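Local coordinates for protein particle-associated lyase (Acinetobacter bacteriophage AP22, PDB 4Y9V) that probably degrades the capsular polysaccharide of Acinetobacter baumannii as a phage tailspike lyase, and binds a saccharide of that capsule, at residues A271-N274 with T275-G279; I367-R370 with E371-C375; F386-N390 with N391-T395. One frame throughout, in Å; residues are numbered along the deposited sequence.

All three contacts are local, joining residues close in sequence at loops or corners of the pectin lyase-like β-helix, and all are partly buried. Contact 1, with three exposed residues, stands apart, its centre about 20 Å from that of contact 2 and 26 Å from that of contact 3; it is a loop at the glycan pocket, built on two asparagine amides. Contacts 2 and 3 touch, because strands 366-368 and 391-394 are parallel neighbours, probably bonded through Ile367 N and Thr392 O, and both reach the second subunit. Contact 2, with one exposed residue, is a charged turn held by direct bonds to backbone atoms. Contact 3, with none, relies on water and on leucine packed against polar side-chain ends.

Contact 1 (A271-N274 with T275-G279); sequences APAN and TLNYG. With 49S (2-acetamido-2-deoxy-beta-D-mannopyranuronic acid), chain B; SO4 (sulfate ion), chain K.
The side-chain amide of Asn274 lies over one face of the Asn277 amide, displaced to one side, the planes 18° apart, with Asn274 OD1 3.6 Å from Asn277 CG. The Tyr278 ring has Leu276 CA over one face, toward the rim, and sulfate O4 at its edge. Each asparagine carbonyl grips a backbone N-H in its own plane: Asn277 OD1 takes Asn274 N at 2.7 Å on a lone pair, and Asn274 OD1 takes Leu276 N at 2.8 Å. The second bond makes an Asx turn, for which Asn274 CG stands between its backbone N and carbonyl carbon (chi1 60°). Asn277 ND2 reaches Pro272 O from above the carbonyl plane, 3.1 Å away, and also bonds Asn269 OD1. These bonds shape the loop leading into strand 278-283 of the pectin lyase-like β-helix. Asparagine also tolerates the positive phi (68°) at position 277. Beyond the turn lies the glycan pocket, where Leu276 CD1 packs on C3 of the N-acetylmannosaminuronic acid residue at 3.9 Å. Tyr278 OH accepts a bond from that sugar's O1 at 3.1 Å and donates to O4 of the sulfate, probably from the crystallisation liquor, at 2.7 Å.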
ATOM      1  N   ALA A 271     -11.036  28.148 -14.766  1.00  5.57           N
ATOM      2  CA  ALA A 271     -10.816  29.527 -15.149  1.00  5.73           C
ATOM      3  C   ALA A 271      -9.585  29.626 -16.043  1.00  5.96           C
ATOM      4  O   ALA A 271      -8.747  28.746 -16.078  1.00  6.35           O
ATOM      5  CB  ALA A 271     -10.638  30.366 -13.890  1.00  6.29           C
ATOM      6  N   PRO A 272      -9.438  30.776 -16.736  1.00  6.78           N
ATOM      7  CA  PRO A 272      -8.193  31.046 -17.441  1.00  7.41           C
ATOM      8  C   PRO A 272      -7.030  30.930 -16.499  1.00  6.93           C
ATOM      9  O   PRO A 272      -7.106  31.269 -15.304  1.00  6.78           O
ATOM     10  CB  PRO A 272      -8.390  32.474 -17.959  1.00  8.98           C
ATOM     11  CG  PRO A 272      -9.893  32.606 -18.122  1.00  9.69           C
ATOM     12  CD  PRO A 272     -10.436  31.844 -16.929  1.00  8.23           C
ATOM     13  N   ALA A 273      -5.890  30.492 -17.020  1.00  8.26           N
ATOM     14  CA  ALA A 273      -4.715  30.291 -16.177  1.00  8.25           C
ATOM     15  C   ALA A 273      -4.280  31.543 -15.461  1.00  7.86           C
ATOM     16  O   ALA A 273      -4.185  32.644 -16.034  1.00  9.83           O
ATOM     17  CB  ALA A 273      -3.609  29.708 -17.072  1.00 12.64           C
ATOM     18  N   ASN A 274      -3.962  31.372 -14.186  1.00  7.19           N
ATOM     19  CA  ASN A 274      -3.447  32.383 -13.315  1.00  7.51           C
ATOM     20  C   ASN A 274      -2.375  31.733 -12.417  1.00  7.58           C
ATOM     21  O   ASN A 274      -1.821  30.693 -12.756  1.00  8.95           O
ATOM     22  CB  ASN A 274      -4.589  33.133 -12.593  1.00  7.42           C
ATOM     23  CG  ASN A 274      -5.464  32.239 -11.736  1.00  6.69           C
ATOM     24  OD1 ASN A 274      -4.972  31.491 -10.868  1.00  7.31           O
ATOM     25  ND2 ASN A 274      -6.759  32.303 -11.935  1.00  6.58           N
ATOM     26  N   THR A 275      -2.062  32.308 -11.253  0.78  7.25           N
ATOM     27  CA  THR A 275      -1.050  31.775 -10.381  0.78  7.81           C
ATOM     28  C   THR A 275      -1.504  30.551  -9.587  0.78  6.39           C
ATOM     29  O   THR A 275      -0.651  29.851  -8.994  0.78  8.34           O
ATOM     30  CB  THR A 275      -0.512  32.882  -9.419  0.78  8.73           C
ATOM     31  OG1 THR A 275      -1.632  33.520  -8.734  0.78  9.76           O
ATOM     32  CG2 THR A 275       0.294  33.918 -10.158  0.78 12.99           C
ATOM     33  N   LEU A 276      -2.798  30.283  -9.526  1.00  5.81           N
ATOM     34  CA  LEU A 276      -3.324  29.145  -8.792  1.00  5.40           C
ATOM     35  C   LEU A 276      -4.000  28.202  -9.802  1.00  4.96           C
ATOM     36  O   LEU A 276      -3.338  27.455 -10.497  1.00  5.25           O
ATOM     37  CB  LEU A 276      -4.193  29.546  -7.599  1.00  5.55           C
ATOM     38  CG  LEU A 276      -3.447  30.089  -6.341  1.00  6.17           C
ATOM     39  CD1 LEU A 276      -2.897  31.482  -6.549  1.00  7.39           C
ATOM     40  CD2 LEU A 276      -4.369  30.032  -5.123  1.00  7.03           C
ATOM     41  N   ASN A 277      -5.353  28.239  -9.830  1.00  4.82           N
ATOM     42  CA  ASN A 277      -6.211  27.332 -10.588  1.00  4.68           C
ATOM     43  C   ASN A 277      -6.149  25.911 -10.016  1.00  4.77           C
ATOM     44  O   ASN A 277      -5.624  24.988 -10.618  1.00  5.72           O
ATOM     45  CB  ASN A 277      -5.902  27.226 -12.086  1.00  5.34           C
ATOM     46  CG  ASN A 277      -5.854  28.537 -12.821  1.00  5.46           C
ATOM     47  OD1 ASN A 277      -4.761  29.001 -13.137  1.00  7.31           O
ATOM     48  ND2 ASN A 277      -7.006  29.103 -13.139  1.00  6.07           N
ATOM     49  N   TYR A 278      -6.709  25.769  -8.807  1.00  4.78           N
ATOM     50  CA  TYR A 278      -6.624  24.520  -8.067  1.00  4.94           C
ATOM     51  C   TYR A 278      -8.031  23.961  -7.862  1.00  4.81           C
ATOM     52  O   TYR A 278      -8.963  24.695  -7.545  1.00  6.19           O
ATOM     53  CB  TYR A 278      -5.961  24.742  -6.713  1.00  5.01           C
ATOM     54  CG  TYR A 278      -4.586  25.370  -6.783  1.00  5.21           C
ATOM     55  CD1 TYR A 278      -3.726  25.204  -7.853  1.00  4.97           C
ATOM     56  CD2 TYR A 278      -4.113  26.122  -5.713  1.00  5.68           C
ATOM     57  CE1 TYR A 278      -2.442  25.760  -7.854  1.00  5.22           C
ATOM     58  CE2 TYR A 278      -2.822  26.639  -5.693  1.00  5.94           C
ATOM     59  CZ  TYR A 278      -1.985  26.454  -6.760  1.00  5.61           C
ATOM     60  OH  TYR A 278      -0.733  27.003  -6.675  1.00  6.39           O
ATOM     61  N   GLY A 279      -8.203  22.648  -8.031  1.00  4.82           N
ATOM     62  CA  GLY A 279      -9.512  22.060  -7.699  1.00  4.82           C
ATOM     63  C   GLY A 279      -9.761  22.117  -6.193  1.00  4.58           C
ATOM     64  O   GLY A 279     -10.684  22.784  -5.726  1.00  5.48           O
TER
HETATM   65  C8  49S B   1       2.560  27.331  -1.713  1.00  6.02           C
HETATM   66  C7  49S B   1       1.354  27.583  -2.593  1.00  5.48           C
HETATM   67  O7  49S B   1       0.400  26.776  -2.624  1.00  5.81           O
HETATM   68  N2  49S B   1       1.376  28.709  -3.324  1.00  5.46           N
HETATM   69  C2  49S B   1       0.337  29.069  -4.266  1.00  5.40           C
HETATM   70  C3  49S B   1      -0.554  30.202  -3.750  1.00  5.63           C
HETATM   71  O3  49S B   1      -1.186  29.836  -2.522  1.00  6.07           O
HETATM   72  C1  49S B   1       0.970  29.509  -5.573  1.00  5.48           C
HETATM   73  O1  49S B   1       1.843  28.546  -6.089  1.00  5.80           O
HETATM   74  O5  49S B   1       1.772  30.667  -5.342  1.00  5.65           O
HETATM   75  C5  49S B   1       0.952  31.793  -4.977  1.00  5.87           C
HETATM   76  C6  49S B   1       1.847  33.011  -4.868  1.00  6.62           C
HETATM   77  O6A 49S B   1       2.951  32.895  -4.280  1.00  7.19           O
HETATM   78  O6B 49S B   1       1.405  34.078  -5.363  1.00  8.09           O
HETATM   79  C4  49S B   1       0.222  31.512  -3.662  1.00  5.64           C
HETATM   80  O4  49S B   1      -0.626  32.658  -3.527  1.00  6.29           O
HETATM   81  S   SO4 K 809       2.502  26.145  -8.796  0.80  6.01           S
HETATM   82  O1  SO4 K 809       3.288  26.716  -7.714  1.00  8.21           O
HETATM   83  O2  SO4 K 809       2.975  24.778  -9.077  1.00  9.44           O
HETATM   84  O3  SO4 K 809       2.716  27.005  -9.971  1.00  9.85           O
HETATM   85  O4  SO4 K 809       1.046  26.070  -8.524  1.00  7.53           O

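Contact 2 (I367-R370 with E371-C375); sequences IYER and EGQGC
Arg370 and Gln373 are the ends of a type I β turn, closed by Gln373 N to Arg370 O at 3.1 Å, and Arg370 N returns a bond to Gly374 O at 3.0 Å. The turn follows strand 366-368 and leads toward strand 376-378, so it forms a corner between two strands of the β-helix. Arg370 folds back over it: a chi1 of 68° sets CG between the backbone N and carbonyl carbon, and the extended chain beyond carries NE to Gln373 O at 2.8 Å. That oxygen lies close to the guanidinium plane, at its edge, while Gly372 CA sits over one face. Trp402 adds a cation-pi contact. Gly372 leaves room for Arg370 NE, and Gly374 adopts a positive phi (95°) with an extended psi, a conformation glycine takes easily.

Glu369 works from the other flank of the turn. Its CG is anti to the backbone N (chi1 -166°) and its chain runs straight on, so that OE2 accepts Gly374 N at 2.9 Å through the anti lone pair. Beside the Glu369 backbone, where a compact thiol fits, Cys375 SG rests 3.7 Å from Glu369 N, and the β-branch of Ile367 brings CG2 to Cys375 CB at 3.8 Å. A water lies within bonding distance of Glu369 O and Glu371 OE2, and Glu371 OE1 pairs with Lys396. Glu369 OE2 also bonds Thr397 OG1, and OE1 bonds Lys396 N; with so many donors round it, this buried carboxylate is probably kept ionised.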
ATOM      1  N   ILE A 367       1.326   7.500 -13.847  1.00  4.66           N
ATOM      2  CA  ILE A 367       1.835   8.852 -14.043  1.00  4.74           C
ATOM      3  C   ILE A 367       2.120   9.049 -15.528  1.00  4.75           C
ATOM      4  O   ILE A 367       2.992   8.407 -16.103  1.00  5.59           O
ATOM      5  CB  ILE A 367       3.099   9.141 -13.213  1.00  5.20           C
ATOM      6  CG1 ILE A 367       2.878   8.809 -11.723  1.00  5.71           C
ATOM      7  CG2 ILE A 367       3.511  10.598 -13.415  1.00  6.27           C
ATOM      8  CD1 ILE A 367       4.094   8.941 -10.870  1.00  7.36           C
ATOM      9  N   TYR A 368       1.347   9.968 -16.134  0.51  4.94           N
ATOM     10  CA  TYR A 368       1.505  10.303 -17.535  0.51  4.56           C
ATOM     11  C   TYR A 368       2.541  11.415 -17.725  0.51  4.44           C
ATOM     12  O   TYR A 368       2.566  12.409 -17.002  0.51  5.43           O
ATOM     13  CB  TYR A 368       0.191  10.757 -18.180  0.51  5.68           C
ATOM     14  CG  TYR A 368      -0.856   9.677 -18.206  0.51  5.45           C
ATOM     15  CD1 TYR A 368      -0.925   8.691 -19.161  0.51  5.86           C
ATOM     16  CD2 TYR A 368      -1.805   9.693 -17.216  0.51  8.49           C
ATOM     17  CE1 TYR A 368      -1.916   7.684 -19.149  0.51  6.85           C
ATOM     18  CE2 TYR A 368      -2.789   8.740 -17.164  0.51 10.09           C
ATOM     19  CZ  TYR A 368      -2.827   7.747 -18.121  0.51  8.98           C
ATOM     20  OH  TYR A 368      -3.837   6.809 -18.075  0.51 13.00           O
ATOM     21  N   GLU A 369       3.356  11.265 -18.751  1.00  4.81           N
ATOM     22  CA  GLU A 369       4.344  12.267 -19.082  1.00  4.82           C
ATOM     23  C   GLU A 369       3.661  13.557 -19.504  1.00  4.95           C
ATOM     24  O   GLU A 369       2.670  13.529 -20.251  1.00  5.74           O
ATOM     25  CB  GLU A 369       5.208  11.740 -20.238  1.00  5.39           C
ATOM     26  CG  GLU A 369       6.468  12.564 -20.441  1.00  5.47           C
ATOM     27  CD  GLU A 369       7.303  12.214 -21.653  1.00  5.46           C
ATOM     28  OE1 GLU A 369       6.818  11.522 -22.561  1.00  7.90           O
ATOM     29  OE2 GLU A 369       8.437  12.727 -21.679  1.00  6.06           O
ATOM     30  N   ARG A 370       4.201  14.705 -19.098  1.00  4.59           N
ATOM     31  CA  ARG A 370       3.722  15.980 -19.634  1.00  4.68           C
ATOM     32  C   ARG A 370       4.171  16.142 -21.090  1.00  4.72           C
ATOM     33  O   ARG A 370       5.154  15.526 -21.555  1.00  5.23           O
ATOM     34  CB  ARG A 370       4.186  17.167 -18.789  1.00  4.72           C
ATOM     35  CG  ARG A 370       5.699  17.447 -18.832  1.00  4.78           C
ATOM     36  CD  ARG A 370       6.026  18.833 -18.353  1.00  5.25           C
ATOM     37  NE  ARG A 370       7.468  19.039 -18.480  1.00  5.61           N
ATOM     38  CZ  ARG A 370       8.108  20.163 -18.187  1.00  7.32           C
ATOM     39  NH1 ARG A 370       7.430  21.225 -17.765  1.00  9.40           N
ATOM     40  NH2 ARG A 370       9.412  20.228 -18.299  1.00  8.49           N
ATOM     41  N   GLU A 371       3.489  17.012 -21.822  1.00  5.02           N
ATOM     42  CA  GLU A 371       3.875  17.319 -23.194  1.00  5.49           C
ATOM     43  C   GLU A 371       5.286  17.856 -23.278  1.00  5.38           C
ATOM     44  O   GLU A 371       6.018  17.588 -24.245  1.00  6.66           O
ATOM     45  CB  GLU A 371       2.891  18.283 -23.849  1.00  6.13           C
ATOM     46  CG  GLU A 371       1.461  17.727 -23.951  1.00  7.17           C
ATOM     47  CD  GLU A 371       1.400  16.432 -24.722  1.00  8.89           C
ATOM     48  OE1 GLU A 371       1.795  16.407 -25.919  1.00 13.65           O
ATOM     49  OE2 GLU A 371       1.063  15.381 -24.178  1.00 10.49           O
ATOM     50  N   GLY A 372       5.685  18.628 -22.257  1.00  5.27           N
ATOM     51  CA  GLY A 372       6.993  19.254 -22.199  1.00  5.63           C
ATOM     52  C   GLY A 372       8.149  18.351 -21.749  1.00  5.25           C
ATOM     53  O   GLY A 372       9.244  18.879 -21.533  1.00  6.23           O
ATOM     54  N   GLN A 373       7.898  17.062 -21.645  1.00  5.18           N
ATOM     55  CA  GLN A 373       8.830  15.976 -21.298  1.00  5.03           C
ATOM     56  C   GLN A 373       8.915  15.755 -19.785  1.00  4.85           C
ATOM     57  O   GLN A 373       8.984  16.697 -18.984  1.00  5.16           O
ATOM     58  CB  GLN A 373      10.259  16.140 -21.808  1.00  5.63           C
ATOM     59  CG  GLN A 373      10.354  16.350 -23.315  1.00  6.11           C
ATOM     60  CD  GLN A 373      11.742  16.091 -23.825  1.00  6.81           C
ATOM     61  OE1 GLN A 373      12.703  15.906 -23.055  1.00  7.57           O
ATOM     62  NE2 GLN A 373      11.895  16.084 -25.152  1.00  8.65           N
ATOM     63  N   GLY A 374       8.992  14.483 -19.431  1.00  4.83           N
ATOM     64  CA  GLY A 374       9.191  14.047 -18.057  1.00  4.94           C
ATOM     65  C   GLY A 374       7.870  13.730 -17.356  1.00  4.48           C
ATOM     66  O   GLY A 374       6.805  14.245 -17.675  1.00  4.68           O
ATOM     67  N   CYS A 375       7.975  12.846 -16.322  1.00  4.63           N
ATOM     68  CA  CYS A 375       6.852  12.468 -15.491  1.00  4.40           C
ATOM     69  C   CYS A 375       6.828  13.098 -14.113  1.00  4.27           C
ATOM     70  O   CYS A 375       5.740  13.376 -13.594  1.00  4.76           O
ATOM     71  CB  CYS A 375       6.809  10.949 -15.320  1.00  4.66           C
ATOM     72  SG  CYS A 375       6.257  10.048 -16.815  1.00  5.44           S
TER
HETATM   73  O   HOH W   1       0.707  15.014 -21.522  1.00  8.56           O

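Contact 3 (F386-N390 with N391-T395); sequences FKLTN and NTYYT
Tyr393 OH, resting 3.4 Å from Leu388 CB, is gripped from two quarters. Asn391 ND2 donates to it at 3.1 Å in a nearly straight bond (167°) that lies in the amide plane, and a water stands 2.7 Å from the same OH. That water also accepts Asn391 N at 3.1 Å and gives a weak bond to Leu388 O, so it ties together the two sides of the corner. The leucine chain crosses both the tyrosine and the Asn391 side chain at about a right angle. Asn391 CG lies beside the backbone N, anti to the carbonyl carbon (chi1 -60°), which brings ND2 back to Leu388 CD2 at 3.7 Å. Leucine fits here because its branches fill the β-helix interior, where Leu388 and Tyr393 both touch Leu421 of strand 417-422.

Strands 386-389 and 391-394 run at 86° to each other. Asn390 makes the turn with a positive phi, which asparagine accepts readily, and its OD1 bonds Lys387 NZ of a neighbouring subunit. A second water joins Asn390 O and Thr392 OG1, each 2.8 Å away. Asn391 OD1 takes Cys365 N, and ND2 also serves Tyr362 O. With its oxygen and nitrogen each matched to partners on the preceding coil, the amide cannot readily flip, and it probably helps to fix the position of the tyrosine hydroxyl.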
ATOM      1  N   PHE A 386      12.855  11.136  -1.726  1.00  5.37           N
ATOM      2  CA  PHE A 386      11.845  11.270  -2.776  1.00  5.43           C
ATOM      3  C   PHE A 386      11.593   9.843  -3.293  1.00  5.34           C
ATOM      4  O   PHE A 386      12.414   9.319  -4.052  1.00  6.29           O
ATOM      5  CB  PHE A 386      12.311  12.203  -3.850  1.00  5.73           C
ATOM      6  CG  PHE A 386      12.466  13.623  -3.371  1.00  5.69           C
ATOM      7  CD1 PHE A 386      13.667  14.081  -2.804  1.00  6.84           C
ATOM      8  CD2 PHE A 386      11.427  14.530  -3.485  1.00  5.97           C
ATOM      9  CE1 PHE A 386      13.774  15.382  -2.398  1.00  7.54           C
ATOM     10  CE2 PHE A 386      11.536  15.844  -3.076  1.00  6.55           C
ATOM     11  CZ  PHE A 386      12.717  16.283  -2.540  1.00  6.55           C
ATOM     12  N   LYS A 387      10.534   9.225  -2.812  1.00  4.85           N
ATOM     13  CA  LYS A 387      10.292   7.799  -3.031  1.00  4.93           C
ATOM     14  C   LYS A 387       9.293   7.598  -4.168  1.00  4.24           C
ATOM     15  O   LYS A 387       8.195   8.167  -4.154  1.00  4.82           O
ATOM     16  CB  LYS A 387       9.730   7.147  -1.767  1.00  6.39           C
ATOM     17  CG  LYS A 387      10.656   7.149  -0.578  1.00  9.52           C
ATOM     18  CD  LYS A 387      10.055   6.650   0.717  1.00 16.03           C
ATOM     19  CE  LYS A 387       9.815   5.214   0.720  1.00 18.23           C
ATOM     20  NZ  LYS A 387       9.552   4.457   1.974  1.00 13.75           N
ATOM     21  N   LEU A 388       9.674   6.776  -5.133  1.00  4.40           N
ATOM     22  CA  LEU A 388       8.844   6.444  -6.284  1.00  4.27           C
ATOM     23  C   LEU A 388       8.714   4.919  -6.315  1.00  4.50           C
ATOM     24  O   LEU A 388       9.587   4.231  -6.829  1.00  4.94           O
ATOM     25  CB  LEU A 388       9.473   6.974  -7.552  1.00  4.77           C
ATOM     26  CG  LEU A 388       9.480   8.499  -7.686  1.00  5.15           C
ATOM     27  CD1 LEU A 388      10.321   8.928  -8.853  1.00  6.42           C
ATOM     28  CD2 LEU A 388       8.047   9.038  -7.820  1.00  5.41           C
ATOM     29  N   THR A 389       7.627   4.408  -5.729  1.00  4.79           N
ATOM     30  CA  THR A 389       7.539   3.010  -5.383  1.00  4.80           C
ATOM     31  C   THR A 389       6.490   2.332  -6.257  1.00  4.59           C
ATOM     32  O   THR A 389       5.284   2.585  -6.113  1.00  4.97           O
ATOM     33  CB  THR A 389       7.215   2.843  -3.905  1.00  5.71           C
ATOM     34  OG1 THR A 389       8.089   3.685  -3.168  1.00  7.27           O
ATOM     35  CG2 THR A 389       7.368   1.393  -3.474  1.00  7.82           C
ATOM     36  N   ASN A 390       6.921   1.463  -7.172  0.65  4.89           N
ATOM     37  CA  ASN A 390       5.979   0.637  -7.924  0.65  5.09           C
ATOM     38  C   ASN A 390       4.994   1.447  -8.754  0.65  4.79           C
ATOM     39  O   ASN A 390       3.833   1.030  -8.917  0.65  6.04           O
ATOM     40  CB  ASN A 390       5.305  -0.386  -7.044  0.65  5.89           C
ATOM     41  CG  ASN A 390       5.214  -1.713  -7.734  0.65  7.36           C
ATOM     42  OD1 ASN A 390       5.410  -1.834  -8.935  0.65  8.65           O
ATOM     43  ND2 ASN A 390       4.871  -2.719  -6.973  0.65 10.56           N
ATOM     44  N   ASN A 391       5.433   2.568  -9.336  1.00  4.55           N
ATOM     45  CA  ASN A 391       4.569   3.320 -10.241  1.00  4.54           C
ATOM     46  C   ASN A 391       4.648   2.748 -11.662  1.00  4.56           C
ATOM     47  O   ASN A 391       5.614   2.083 -12.026  1.00  5.55           O
ATOM     48  CB  ASN A 391       4.972   4.797 -10.269  1.00  4.55           C
ATOM     49  CG  ASN A 391       4.881   5.435  -8.906  1.00  4.60           C
ATOM     50  OD1 ASN A 391       3.869   5.339  -8.198  1.00  4.98           O
ATOM     51  ND2 ASN A 391       5.964   6.113  -8.507  1.00  4.81           N
ATOM     52  N   THR A 392       3.631   3.107 -12.451  1.00  4.66           N
ATOM     53  CA  THR A 392       3.618   2.865 -13.889  1.00  4.66           C
ATOM     54  C   THR A 392       3.699   4.238 -14.571  1.00  4.57           C
ATOM     55  O   THR A 392       2.895   5.115 -14.276  1.00  5.87           O
ATOM     56  CB  THR A 392       2.374   2.105 -14.313  1.00  5.83           C
ATOM     57  OG1 THR A 392       2.364   0.857 -13.614  1.00  7.99           O
ATOM     58  CG2 THR A 392       2.391   1.839 -15.794  1.00  7.65           C
ATOM     59  N   TYR A 393       4.673   4.382 -15.448  1.00  4.62           N
ATOM     60  CA  TYR A 393       4.944   5.650 -16.122  1.00  4.82           C
ATOM     61  C   TYR A 393       4.623   5.486 -17.593  1.00  4.73           C
ATOM     62  O   TYR A 393       5.043   4.504 -18.218  1.00  6.50           O
ATOM     63  CB  TYR A 393       6.427   6.047 -15.972  1.00  4.94           C
ATOM     64  CG  TYR A 393       6.936   6.020 -14.546  1.00  4.84           C
ATOM     65  CD1 TYR A 393       7.375   4.835 -13.975  1.00  4.78           C
ATOM     66  CD2 TYR A 393       6.994   7.184 -13.763  1.00  5.12           C
ATOM     67  CE1 TYR A 393       7.860   4.776 -12.676  1.00  4.90           C
ATOM     68  CE2 TYR A 393       7.464   7.138 -12.463  1.00  5.32           C
ATOM     69  CZ  TYR A 393       7.897   5.934 -11.920  1.00  4.90           C
ATOM     70  OH  TYR A 393       8.311   5.917 -10.598  1.00  5.46           O
ATOM     71  N   TYR A 394       3.892   6.443 -18.151  0.64  4.80           N
ATOM     72  CA  TYR A 394       3.510   6.387 -19.582  0.64  5.54           C
ATOM     73  C   TYR A 394       4.171   7.535 -20.280  0.64  5.70           C
ATOM     74  O   TYR A 394       3.796   8.696 -20.022  0.64  7.74           O
ATOM     75  CB  TYR A 394       1.987   6.461 -19.684  0.64  5.86           C
ATOM     76  CG  TYR A 394       1.262   5.255 -19.146  0.64  5.94           C
ATOM     77  CD1 TYR A 394       1.251   4.102 -19.918  0.64  6.97           C
ATOM     78  CD2 TYR A 394       0.659   5.192 -17.905  0.64  6.88           C
ATOM     79  CE1 TYR A 394       0.611   2.942 -19.480  0.64  8.00           C
ATOM     80  CE2 TYR A 394       0.040   4.038 -17.465  0.64  7.38           C
ATOM     81  CZ  TYR A 394       0.016   2.915 -18.262  0.64  6.92           C
ATOM     82  OH  TYR A 394      -0.594   1.762 -17.802  0.64  9.48           O
ATOM     83  N   THR A 395       5.151   7.303 -21.134  1.00  5.89           N
ATOM     84  CA  THR A 395       5.921   8.318 -21.819  1.00  5.54           C
ATOM     85  C   THR A 395       5.821   8.160 -23.319  1.00  5.84           C
ATOM     86  O   THR A 395       5.523   7.088 -23.844  1.00  6.59           O
ATOM     87  CB  THR A 395       7.420   8.341 -21.411  1.00  6.07           C
ATOM     88  OG1 THR A 395       8.118   7.242 -22.030  1.00  6.38           O
ATOM     89  CG2 THR A 395       7.594   8.302 -19.911  1.00  7.94           C
TER
HETATM   90  O   HOH W   2       8.434   3.458  -9.395  1.00  5.58           O
HETATM   91  O   HOH W   3       1.892   0.751 -10.854  1.00 11.98           O